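PDB 4MLG: beta-xylosidase from Uncultured organism, which probably hydrolyses beta-1,4-linked xylo-oligosaccharides, releasing xylose from their non-reducing ends as a beta-xylosidase of glycoside hydrolase family 43. Local coordinates for residues 270-275 with 287-292; 10-15 with 300-305; 44-49 with 296-301. One frame throughout, in Å; residues are numbered along the deposited sequence.

Contact 1: 270-275 with 287-292. With CA (calcium ion), chain M; SO4 (sulfate ion), chain N.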
loop_
_atom_site.group_PDB
_atom_site.type_symbol
_atom_site.label_atom_id
_atom_site.label_comp_id
_atom_site.label_asym_id
_atom_site.label_seq_id
_atom_site.Cartn_x
_atom_site.Cartn_y
_atom_site.Cartn_z
ATOM N N GLY A 270 -20.379 -1.222 -25.563
ATOM C CA GLY A 270 -19.753 -1.527 -24.293
ATOM C C GLY A 270 -19.499 -0.248 -23.521
ATOM O O GLY A 270 -19.329 0.816 -24.114
ATOM N N TRP A 271 -19.473 -0.351 -22.197
ATOM C CA TRP A 271 -19.313 0.820 -21.346
ATOM C C TRP A 271 -17.895 1.375 -21.422
ATOM O O TRP A 271 -17.687 2.585 -21.371
ATOM C CB TRP A 271 -19.658 0.470 -19.896
ATOM C CG TRP A 271 -19.896 1.663 -19.020
ATOM C CD1 TRP A 271 -21.102 2.211 -18.694
ATOM C CD2 TRP A 271 -18.903 2.454 -18.352
ATOM N NE1 TRP A 271 -20.923 3.295 -17.867
ATOM C CE2 TRP A 271 -19.582 3.464 -17.642
ATOM C CE3 TRP A 271 -17.507 2.405 -18.286
ATOM C CZ2 TRP A 271 -18.914 4.416 -16.876
ATOM C CZ3 TRP A 271 -16.844 3.354 -17.527
ATOM C CH2 TRP A 271 -17.547 4.346 -16.832
ATOM N N THR A 272 -16.919 0.483 -21.548
ATOM C CA THR A 272 -15.521 0.891 -21.522
ATOM C C THR A 272 -14.954 1.122 -22.917
ATOM O O THR A 272 -15.351 0.470 -23.881
ATOM C CB THR A 272 -14.647 -0.154 -20.809
ATOM O OG1 THR A 272 -14.601 -1.353 -21.592
ATOM C CG2 THR A 272 -15.212 -0.471 -19.435
ATOM N N THR A 273 -14.022 2.064 -23.010
ATOM C CA THR A 273 -13.262 2.275 -24.234
ATOM C C THR A 273 -11.786 2.488 -23.889
ATOM O O THR A 273 -11.444 3.309 -23.038
ATOM C CB THR A 273 -13.828 3.443 -25.080
ATOM O OG1 THR A 273 -13.035 3.615 -26.260
ATOM C CG2 THR A 273 -13.855 4.744 -24.284
ATOM N N HIS A 274 -10.918 1.716 -24.532
ATOM C CA HIS A 274 -9.491 1.751 -24.232
ATOM C C HIS A 274 -8.713 1.645 -25.532
ATOM O O HIS A 274 -9.191 1.040 -26.489
ATOM C CB HIS A 274 -9.120 0.596 -23.306
ATOM C CG HIS A 274 -7.930 0.871 -22.441
ATOM N ND1 HIS A 274 -8.030 1.060 -21.080
ATOM C CD2 HIS A 274 -6.616 0.989 -22.743
ATOM C CE1 HIS A 274 -6.828 1.281 -20.580
ATOM N NE2 HIS A 274 -5.952 1.246 -21.568
ATOM N N HIS A 275 -7.514 2.218 -25.571
ATOM C CA HIS A 275 -6.805 2.346 -26.838
ATOM C C HIS A 275 -5.285 2.394 -26.725
ATOM O O HIS A 275 -4.719 2.350 -25.633
ATOM C CB HIS A 275 -7.249 3.625 -27.532
ATOM C CG HIS A 275 -6.677 4.857 -26.908
ATOM N ND1 HIS A 275 -7.003 5.259 -25.632
ATOM C CD2 HIS A 275 -5.776 5.755 -27.369
ATOM C CE1 HIS A 275 -6.340 6.363 -25.338
ATOM N NE2 HIS A 275 -5.587 6.684 -26.375
ATOM N N PHE A 287 -5.645 1.062 -32.157
ATOM C CA PHE A 287 -6.064 -0.199 -31.562
ATOM C C PHE A 287 -7.010 0.088 -30.404
ATOM O O PHE A 287 -6.719 0.933 -29.563
ATOM C CB PHE A 287 -4.856 -0.995 -31.067
ATOM C CG PHE A 287 -3.951 -1.476 -32.166
ATOM C CD1 PHE A 287 -4.087 -2.754 -32.682
ATOM C CD2 PHE A 287 -2.964 -0.652 -32.680
ATOM C CE1 PHE A 287 -3.255 -3.200 -33.690
ATOM C CE2 PHE A 287 -2.130 -1.094 -33.689
ATOM C CZ PHE A 287 -2.279 -2.369 -34.195
ATOM N N HIS A 288 -8.141 -0.608 -30.369
ATOM C CA HIS A 288 -9.126 -0.423 -29.308
ATOM C C HIS A 288 -10.002 -1.663 -29.167
ATOM O O HIS A 288 -9.623 -2.742 -29.620
ATOM C CB HIS A 288 -9.982 0.821 -29.572
ATOM C CG HIS A 288 -10.685 0.807 -30.894
ATOM N ND1 HIS A 288 -10.020 0.937 -32.094
ATOM C CD2 HIS A 288 -11.999 0.692 -31.204
ATOM C CE1 HIS A 288 -10.891 0.895 -33.086
ATOM N NE2 HIS A 288 -12.099 0.748 -32.572
ATOM N N HIS A 289 -11.165 -1.515 -28.538
ATOM C CA HIS A 289 -12.080 -2.644 -28.377
ATOM C C HIS A 289 -13.548 -2.235 -28.272
ATOM O O HIS A 289 -13.866 -1.092 -27.948
ATOM C CB HIS A 289 -11.690 -3.495 -27.161
ATOM C CG HIS A 289 -11.798 -2.779 -25.849
ATOM N ND1 HIS A 289 -10.754 -2.713 -24.951
ATOM C CD2 HIS A 289 -12.827 -2.109 -25.275
ATOM C CE1 HIS A 289 -11.132 -2.031 -23.886
ATOM N NE2 HIS A 289 -12.385 -1.650 -24.058
ATOM N N ASP A 290 -14.435 -3.186 -28.551
ATOM C CA ASP A 290 -15.856 -3.035 -28.257
ATOM C C ASP A 290 -16.471 -4.390 -27.911
ATOM O O ASP A 290 -15.811 -5.423 -28.016
ATOM C CB ASP A 290 -16.610 -2.351 -29.406
ATOM C CG ASP A 290 -16.413 -3.043 -30.742
ATOM O OD1 ASP A 290 -16.080 -4.245 -30.770
ATOM O OD2 ASP A 290 -16.605 -2.373 -31.778
ATOM N N CYS A 291 -17.734 -4.385 -27.501
ATOM C CA CYS A 291 -18.374 -5.609 -27.038
ATOM C C CYS A 291 -19.397 -6.147 -28.034
ATOM O O CYS A 291 -20.455 -6.646 -27.646
ATOM C CB CYS A 291 -19.022 -5.378 -25.672
ATOM S SG CYS A 291 -17.885 -4.693 -24.443
ATOM N N VAL A 292 -19.070 -6.047 -29.320
ATOM C CA VAL A 292 -19.940 -6.562 -30.374
ATOM C C VAL A 292 -20.012 -8.100 -30.429
ATOM O O VAL A 292 -21.110 -8.655 -30.489
ATOM C CB VAL A 292 -19.590 -5.964 -31.764
ATOM C CG1 VAL A 292 -20.401 -6.636 -32.860
ATOM C CG2 VAL A 292 -19.825 -4.461 -31.769
HETATM CA CA CA M . -3.216 1.583 -22.000
HETATM S S SO4 N . -9.728 -1.025 -17.252
HETATM O O1 SO4 N . -9.731 -2.360 -17.841
HETATM O O2 SO4 N . -9.392 -0.039 -18.274
HETATM O O3 SO4 N . -11.050 -0.732 -16.705
HETATM O O4 SO4 N . -8.729 -0.970 -16.189
HETATM O O HOH W 1 -12.574 0.809 -27.161
#
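His289 turns its imidazole toward the 270-275 loop. CE1 of His289 lies 3.4 Å from CB of His274. NE2 of His289 is 3.3 Å from OG1 of Thr272, a weak hydrogen bond in which either atom could be the donor. The hydroxyl meets the ring obliquely, while the carbonyl O of His274 lies over one ring face. ND1 of His289 bonds to the backbone N of Asp15, so both ring nitrogens have partners, which should limit how the ring can turn.

The two segments run nearly antiparallel. Their backbones meet through CA-H...O contacts: CA of His288 is 3.2 Å from O of His274, and CA of His275 is 3.1 Å from O of Phe287. Farther along, SG of Cys291 packs 3.7 Å from CA of Gly270.

Residues 287-290 end an inner strand of a four-stranded propeller blade. The short strand 5-6, from the chain start, lies at one edge of that blade, so the two ends of the chain meet in one sheet.

The His274 ring leaves the contact for the calcium ion. With CG anti to the backbone N (chi1 -153°), NE2 of His274 reaches the metal at 2.8 Å, and the ion lies in the ring plane. Asp85 is the second protein ligand. ND1 of His274 makes a weak hydrogen bond to O2 of a sulfate. The His274 side chain also packs on Asp15, at its own CB, and on Asp136.

Contact 2: 10-15 with 300-305. With SO4 (sulfate ion), chain N.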
loop_
_atom_site.group_PDB
_atom_site.type_symbol
_atom_site.label_atom_id
_atom_site.label_comp_id
_atom_site.label_asym_id
_atom_site.label_seq_id
_atom_site.Cartn_x
_atom_site.Cartn_y
_atom_site.Cartn_z
ATOM N N GLY A 10 -11.214 -15.487 -31.446
ATOM C CA GLY A 10 -11.326 -16.672 -30.615
ATOM C C GLY A 10 -11.439 -16.412 -29.124
ATOM O O GLY A 10 -12.004 -17.224 -28.388
ATOM N N ASP A 11 -10.902 -15.283 -28.671
ATOM C CA ASP A 11 -10.903 -14.961 -27.248
ATOM C C ASP A 11 -11.262 -13.495 -27.019
ATOM O O ASP A 11 -11.365 -12.719 -27.968
ATOM C CB ASP A 11 -9.534 -15.271 -26.636
ATOM C CG ASP A 11 -9.632 -15.796 -25.215
ATOM O OD1 ASP A 11 -10.611 -15.456 -24.517
ATOM O OD2 ASP A 11 -8.730 -16.553 -24.799
ATOM N N TYR A 12 -11.453 -13.121 -25.757
ATOM C CA TYR A 12 -11.772 -11.739 -25.412
ATOM C C TYR A 12 -10.557 -10.996 -24.859
ATOM O O TYR A 12 -10.195 -11.156 -23.693
ATOM C CB TYR A 12 -12.931 -11.678 -24.413
ATOM C CG TYR A 12 -14.260 -12.126 -24.983
ATOM C CD1 TYR A 12 -14.908 -11.376 -25.957
ATOM C CD2 TYR A 12 -14.874 -13.291 -24.539
ATOM C CE1 TYR A 12 -16.122 -11.777 -26.479
ATOM C CE2 TYR A 12 -16.090 -13.699 -25.055
ATOM C CZ TYR A 12 -16.709 -12.940 -26.024
ATOM O OH TYR A 12 -17.920 -13.345 -26.539
ATOM N N MET A 13 -9.932 -10.182 -25.704
ATOM C CA MET A 13 -8.775 -9.393 -25.295
ATOM C C MET A 13 -9.096 -7.901 -25.331
ATOM O O MET A 13 -9.641 -7.398 -26.315
ATOM C CB MET A 13 -7.573 -9.703 -26.189
ATOM C CG MET A 13 -7.169 -11.167 -26.195
ATOM S SD MET A 13 -6.526 -11.728 -24.607
ATOM C CE MET A 13 -6.374 -13.486 -24.913
ATOM N N ALA A 14 -8.754 -7.196 -24.256
ATOM C CA ALA A 14 -9.111 -5.788 -24.119
ATOM C C ALA A 14 -7.925 -4.920 -23.720
ATOM O O ALA A 14 -6.850 -5.429 -23.409
ATOM C CB ALA A 14 -10.232 -5.629 -23.112
ATOM N N ASP A 15 -8.147 -3.607 -23.718
ATOM C CA ASP A 15 -7.127 -2.622 -23.358
ATOM C C ASP A 15 -5.816 -2.829 -24.117
ATOM O O ASP A 15 -4.767 -3.021 -23.503
ATOM C CB ASP A 15 -6.862 -2.654 -21.849
ATOM C CG ASP A 15 -8.140 -2.678 -21.033
ATOM O OD1 ASP A 15 -9.101 -1.974 -21.406
ATOM O OD2 ASP A 15 -8.183 -3.406 -20.020
ATOM N N LEU A 300 -16.758 -8.318 -21.271
ATOM C CA LEU A 300 -16.246 -9.183 -22.328
ATOM C C LEU A 300 -15.973 -8.361 -23.583
ATOM O O LEU A 300 -16.888 -8.045 -24.341
ATOM C CB LEU A 300 -17.237 -10.304 -22.639
ATOM C CG LEU A 300 -17.581 -11.263 -21.498
ATOM C CD1 LEU A 300 -18.560 -12.323 -21.975
ATOM C CD2 LEU A 300 -16.321 -11.905 -20.945
ATOM N N ARG A 301 -14.706 -8.021 -23.796
ATOM C CA ARG A 301 -14.333 -7.097 -24.857
ATOM C C ARG A 301 -13.444 -7.752 -25.909
ATOM O O ARG A 301 -12.600 -8.587 -25.590
ATOM C CB ARG A 301 -13.631 -5.880 -24.252
ATOM C CG ARG A 301 -14.489 -5.119 -23.253
ATOM C CD ARG A 301 -13.655 -4.271 -22.304
ATOM N NE ARG A 301 -12.922 -5.083 -21.335
ATOM C CZ ARG A 301 -12.166 -4.585 -20.362
ATOM N NH1 ARG A 301 -12.041 -3.273 -20.219
ATOM N NH2 ARG A 301 -11.535 -5.400 -19.528
ATOM N N SER A 302 -13.644 -7.367 -27.166
ATOM C CA SER A 302 -12.849 -7.895 -28.268
ATOM C C SER A 302 -12.050 -6.769 -28.909
ATOM O O SER A 302 -12.614 -5.750 -29.303
ATOM C CB SER A 302 -13.753 -8.553 -29.309
ATOM O OG SER A 302 -14.588 -9.531 -28.713
ATOM N N LEU A 303 -10.737 -6.949 -29.012
ATOM C CA LEU A 303 -9.883 -5.896 -29.551
ATOM C C LEU A 303 -10.013 -5.743 -31.063
ATOM O O LEU A 303 -10.280 -6.709 -31.779
ATOM C CB LEU A 303 -8.418 -6.077 -29.129
ATOM C CG LEU A 303 -7.720 -7.440 -29.184
ATOM C CD1 LEU A 303 -7.599 -7.970 -30.600
ATOM C CD2 LEU A 303 -6.344 -7.328 -28.553
ATOM N N LYS A 304 -9.822 -4.517 -31.537
ATOM C CA LYS A 304 -9.973 -4.210 -32.950
ATOM C C LYS A 304 -9.065 -3.049 -33.346
ATOM O O LYS A 304 -8.614 -2.285 -32.493
ATOM C CB LYS A 304 -11.433 -3.878 -33.261
ATOM C CG LYS A 304 -11.999 -2.742 -32.424
ATOM C CD LYS A 304 -13.500 -2.607 -32.612
ATOM C CE LYS A 304 -13.857 -2.374 -34.069
ATOM N NZ LYS A 304 -15.326 -2.239 -34.272
ATOM N N VAL A 305 -8.797 -2.921 -34.640
ATOM C CA VAL A 305 -7.899 -1.879 -35.120
ATOM C C VAL A 305 -8.521 -1.059 -36.248
ATOM O O VAL A 305 -9.103 -1.607 -37.186
ATOM C CB VAL A 305 -6.538 -2.467 -35.566
ATOM C CG1 VAL A 305 -6.739 -3.623 -36.537
ATOM C CG2 VAL A 305 -5.654 -1.389 -36.174
HETATM S S SO4 N . -9.728 -1.025 -17.252
HETATM O O1 SO4 N . -9.731 -2.360 -17.841
HETATM O O2 SO4 N . -9.392 -0.039 -18.274
HETATM O O3 SO4 N . -11.050 -0.732 -16.705
HETATM O O4 SO4 N . -8.729 -0.970 -16.189
HETATM O O HOH W 2 -13.323 -12.120 -29.922
#
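Tyr12 lays one ring face over Leu300. CB of Leu300 stands 4.0 Å from the centroid of the Tyr12 ring and 3° off the ring normal, a CH-pi contact over the middle of the face. The rim of the same ring meets polar atoms: OG of Ser302 is 3.3 Å from CD1 of Tyr12, and the carbonyl O of Arg301 lies in the ring plane. Water 2 bridges OG of Ser302 and the carbonyl O of Asp11.

Met13 and Ala14 carry the contact onward. CB of Met13 packs 3.6 Å from CD2 of Leu303. CB of Ala14 sits over one face of the Arg301 guanidinium, off toward its rim, and is 3.3 Å from NE of Arg301. The arginine chain bends at chi3, which turns the guanidinium across the end of the 10-15 segment. There Asp15 OD1 and Arg301 NH1 form a long, weak salt bridge at 3.4 Å. The two flat groups stand 86° apart. The oxygen lies well out of the guanidinium plane, so charge joins the pair without a directed N-H.

Strands 12-14 and 302-305 cross at 60° with no hydrogen bond between the segments, and belong to two different sheets of the propeller. The N-H groups of Arg301 are used elsewhere. NE pairs with Asp32, and NH1 points nearly straight, though weakly, at sulfate O1. Asp15 OD2 bonds to Ser30. The sulfate probably came from the crystallisation liquor. An arginine and an aspartate flank it, and the Asp15 side chain is about 6 Å from the calcium ion, consistent with a polar pocket, probably that of the active site.

Contact 3: 44-49 with 296-301. With SO4 (sulfate ion), chain N.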
loop_
_atom_site.group_PDB
_atom_site.type_symbol
_atom_site.label_atom_id
_atom_site.label_comp_id
_atom_site.label_asym_id
_atom_site.label_seq_id
_atom_site.Cartn_x
_atom_site.Cartn_y
_atom_site.Cartn_z
ATOM N N ASP A 44 -15.637 -5.378 -9.794
ATOM C CA ASP A 44 -15.237 -6.742 -9.456
ATOM C C ASP A 44 -15.396 -7.688 -10.645
ATOM O O ASP A 44 -14.685 -8.688 -10.749
ATOM C CB ASP A 44 -16.027 -7.266 -8.253
ATOM C CG ASP A 44 -15.470 -6.777 -6.928
ATOM O OD1 ASP A 44 -14.262 -6.464 -6.870
ATOM O OD2 ASP A 44 -16.237 -6.712 -5.944
ATOM N N HIS A 45 -16.326 -7.368 -11.540
ATOM C CA HIS A 45 -16.554 -8.187 -12.729
ATOM C C HIS A 45 -15.375 -8.126 -13.697
ATOM O O HIS A 45 -15.214 -9.000 -14.549
ATOM C CB HIS A 45 -17.852 -7.783 -13.434
ATOM C CG HIS A 45 -17.964 -6.316 -13.703
ATOM N ND1 HIS A 45 -18.372 -5.413 -12.745
ATOM C CD2 HIS A 45 -17.727 -5.593 -14.823
ATOM C CE1 HIS A 45 -18.379 -4.198 -13.262
ATOM N NE2 HIS A 45 -17.993 -4.280 -14.522
ATOM N N PHE A 46 -14.554 -7.089 -13.565
ATOM C CA PHE A 46 -13.298 -7.021 -14.297
ATOM C C PHE A 46 -12.251 -7.843 -13.559
ATOM O O PHE A 46 -11.336 -7.297 -12.943
ATOM C CB PHE A 46 -12.829 -5.573 -14.445
ATOM C CG PHE A 46 -13.692 -4.746 -15.354
ATOM C CD1 PHE A 46 -13.691 -4.970 -16.721
ATOM C CD2 PHE A 46 -14.495 -3.740 -14.845
ATOM C CE1 PHE A 46 -14.481 -4.209 -17.561
ATOM C CE2 PHE A 46 -15.287 -2.974 -15.683
ATOM C CZ PHE A 46 -15.279 -3.210 -17.042
ATOM N N ASN A 47 -12.397 -9.161 -13.622
ATOM C CA ASN A 47 -11.548 -10.065 -12.860
ATOM C C ASN A 47 -10.545 -10.795 -13.745
ATOM O O ASN A 47 -10.450 -12.021 -13.702
ATOM C CB ASN A 47 -12.410 -11.079 -12.104
ATOM C CG ASN A 47 -11.664 -11.753 -10.969
ATOM O OD1 ASN A 47 -10.767 -11.163 -10.364
ATOM N ND2 ASN A 47 -12.029 -12.994 -10.675
ATOM N N MET A 48 -9.803 -10.042 -14.550
ATOM C CA MET A 48 -8.773 -10.634 -15.396
ATOM C C MET A 48 -7.655 -11.207 -14.532
ATOM O O MET A 48 -7.426 -10.741 -13.415
ATOM C CB MET A 48 -8.218 -9.604 -16.382
ATOM C CG MET A 48 -9.274 -8.990 -17.286
ATOM S SD MET A 48 -10.223 -7.693 -16.475
ATOM C CE MET A 48 -9.201 -6.270 -16.830
ATOM N N LYS A 49 -6.960 -12.218 -15.042
ATOM C CA LYS A 49 -5.962 -12.911 -14.235
ATOM C C LYS A 49 -4.684 -13.288 -14.986
ATOM O O LYS A 49 -3.789 -13.904 -14.410
ATOM C CB LYS A 49 -6.576 -14.157 -13.589
ATOM C CG LYS A 49 -7.261 -15.092 -14.571
ATOM C CD LYS A 49 -7.898 -16.270 -13.856
ATOM C CE LYS A 49 -8.642 -17.171 -14.829
ATOM N NZ LYS A 49 -9.243 -18.352 -14.148
ATOM N N GLY A 296 -22.786 -6.977 -26.308
ATOM C CA GLY A 296 -23.079 -5.907 -25.370
ATOM C C GLY A 296 -22.551 -6.091 -23.959
ATOM O O GLY A 296 -22.702 -5.202 -23.120
ATOM N N LYS A 297 -21.934 -7.236 -23.691
ATOM C CA LYS A 297 -21.400 -7.513 -22.362
ATOM C C LYS A 297 -20.122 -6.721 -22.091
ATOM O O LYS A 297 -19.074 -7.000 -22.671
ATOM C CB LYS A 297 -21.157 -9.013 -22.182
ATOM C CG LYS A 297 -22.416 -9.856 -22.319
ATOM C CD LYS A 297 -22.134 -11.335 -22.110
ATOM C CE LYS A 297 -23.399 -12.163 -22.284
ATOM N NZ LYS A 297 -23.153 -13.619 -22.100
ATOM N N THR A 298 -20.228 -5.739 -21.198
ATOM C CA THR A 298 -19.131 -4.826 -20.876
ATOM C C THR A 298 -17.827 -5.527 -20.488
ATOM O O THR A 298 -16.752 -5.166 -20.969
ATOM C CB THR A 298 -19.538 -3.862 -19.742
ATOM O OG1 THR A 298 -20.653 -3.067 -20.166
ATOM C CG2 THR A 298 -18.381 -2.948 -19.365
ATOM N N TRP A 299 -17.929 -6.534 -19.625
ATOM C CA TRP A 299 -16.749 -7.218 -19.101
ATOM C C TRP A 299 -16.153 -8.218 -20.092
ATOM O O TRP A 299 -15.164 -8.885 -19.789
ATOM C CB TRP A 299 -17.075 -7.909 -17.774
ATOM C CG TRP A 299 -18.202 -8.888 -17.871
ATOM C CD1 TRP A 299 -18.101 -10.241 -17.998
ATOM C CD2 TRP A 299 -19.602 -8.589 -17.853
ATOM N NE1 TRP A 299 -19.352 -10.806 -18.058
ATOM C CE2 TRP A 299 -20.291 -9.812 -17.972
ATOM C CE3 TRP A 299 -20.341 -7.406 -17.747
ATOM C CZ2 TRP A 299 -21.682 -9.886 -17.988
ATOM C CZ3 TRP A 299 -21.722 -7.481 -17.764
ATOM C CH2 TRP A 299 -22.378 -8.713 -17.883
ATOM N N LEU A 300 -16.758 -8.318 -21.271
ATOM C CA LEU A 300 -16.246 -9.183 -22.328
ATOM C C LEU A 300 -15.973 -8.361 -23.583
ATOM O O LEU A 300 -16.888 -8.045 -24.341
ATOM C CB LEU A 300 -17.237 -10.304 -22.639
ATOM C CG LEU A 300 -17.581 -11.263 -21.498
ATOM C CD1 LEU A 300 -18.560 -12.323 -21.975
ATOM C CD2 LEU A 300 -16.321 -11.905 -20.945
ATOM N N ARG A 301 -14.706 -8.021 -23.796
ATOM C CA ARG A 301 -14.333 -7.097 -24.857
ATOM C C ARG A 301 -13.444 -7.752 -25.909
ATOM O O ARG A 301 -12.600 -8.587 -25.590
ATOM C CB ARG A 301 -13.631 -5.880 -24.252
ATOM C CG ARG A 301 -14.489 -5.119 -23.253
ATOM C CD ARG A 301 -13.655 -4.271 -22.304
ATOM N NE ARG A 301 -12.922 -5.083 -21.335
ATOM C CZ ARG A 301 -12.166 -4.585 -20.362
ATOM N NH1 ARG A 301 -12.041 -3.273 -20.219
ATOM N NH2 ARG A 301 -11.535 -5.400 -19.528
HETATM S S SO4 N . -9.728 -1.025 -17.252
HETATM O O1 SO4 N . -9.731 -2.360 -17.841
HETATM O O2 SO4 N . -9.392 -0.039 -18.274
HETATM O O3 SO4 N . -11.050 -0.732 -16.705
HETATM O O4 SO4 N . -8.729 -0.970 -16.189
#
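Phe46 overlaps the guanidinium of Arg301. CE1 of Phe46 stands 3.5 Å above the guanidinium plane, over its centre. CD1 of Phe46 lies 3.6 Å from NH2 of Arg301. The CD1-CE1 side of the rim makes the overlap, and with a 49° tilt between the planes it is not a parallel stack. Met48 comes to the guanidinium from another direction. Its CE is in plane at the edge, 3.7 Å from NH2 of Arg301, at the end of a chain bent at both chi2 and chi3. NE of Arg301 is held by a salt bridge to Asp32.

The far end of the phenyl touches the turn. CZ of Phe46 is 3.9 Å from CG2 of Thr298. CD2 of His45 lies over one face of the Phe46 ring, toward its rim. The edge of the imidazole meets Trp299: CB of Trp299 is in the imidazole plane, 3.8 Å from CD2 of His45. The Trp299 indole then leads away toward Glu34, to which NE1 makes a weak hydrogen bond.

Both backbones are turned tightly here. Lys297 to Leu300 form a type I beta turn, closed by Leu300 N to Lys297 O at 3.0 Å. Phe46 is the centre of an inverse gamma turn, and its carbonyl bonds to Trp84 and Gln82. The contact joins two inter-strand loops, 24-32 to 50-56 and 283-290 to 302-308. They come from different sheets of the beta-propeller, the fold of glycoside hydrolase family 43, and the Arg301 side chain lies about 10 Å from the calcium ion.

From the N terminus, 10-15 opens the span that contact 2 closes at 300-305, almost the whole chain. Residues 44-49 open the next span, which contact 3 closes at 296-301. Contacts 2 and 3 therefore end on one stretch and share Leu300 and Arg301. Contact 1 lies within both spans and closes a short one, from 270-275 to 287-292, around strand 276-280 and the first part of strand 283-290. Contacts 1 and 2 meet in one sheet, where strands 283-290 and 302-308 are neighbours and Asp290 forms a salt bridge with Lys304. Contacts 2 and 3 tie this last sheet to the sheet that holds strands 12-14, 24-32 and 50-56. All three contacts border the same sulfate.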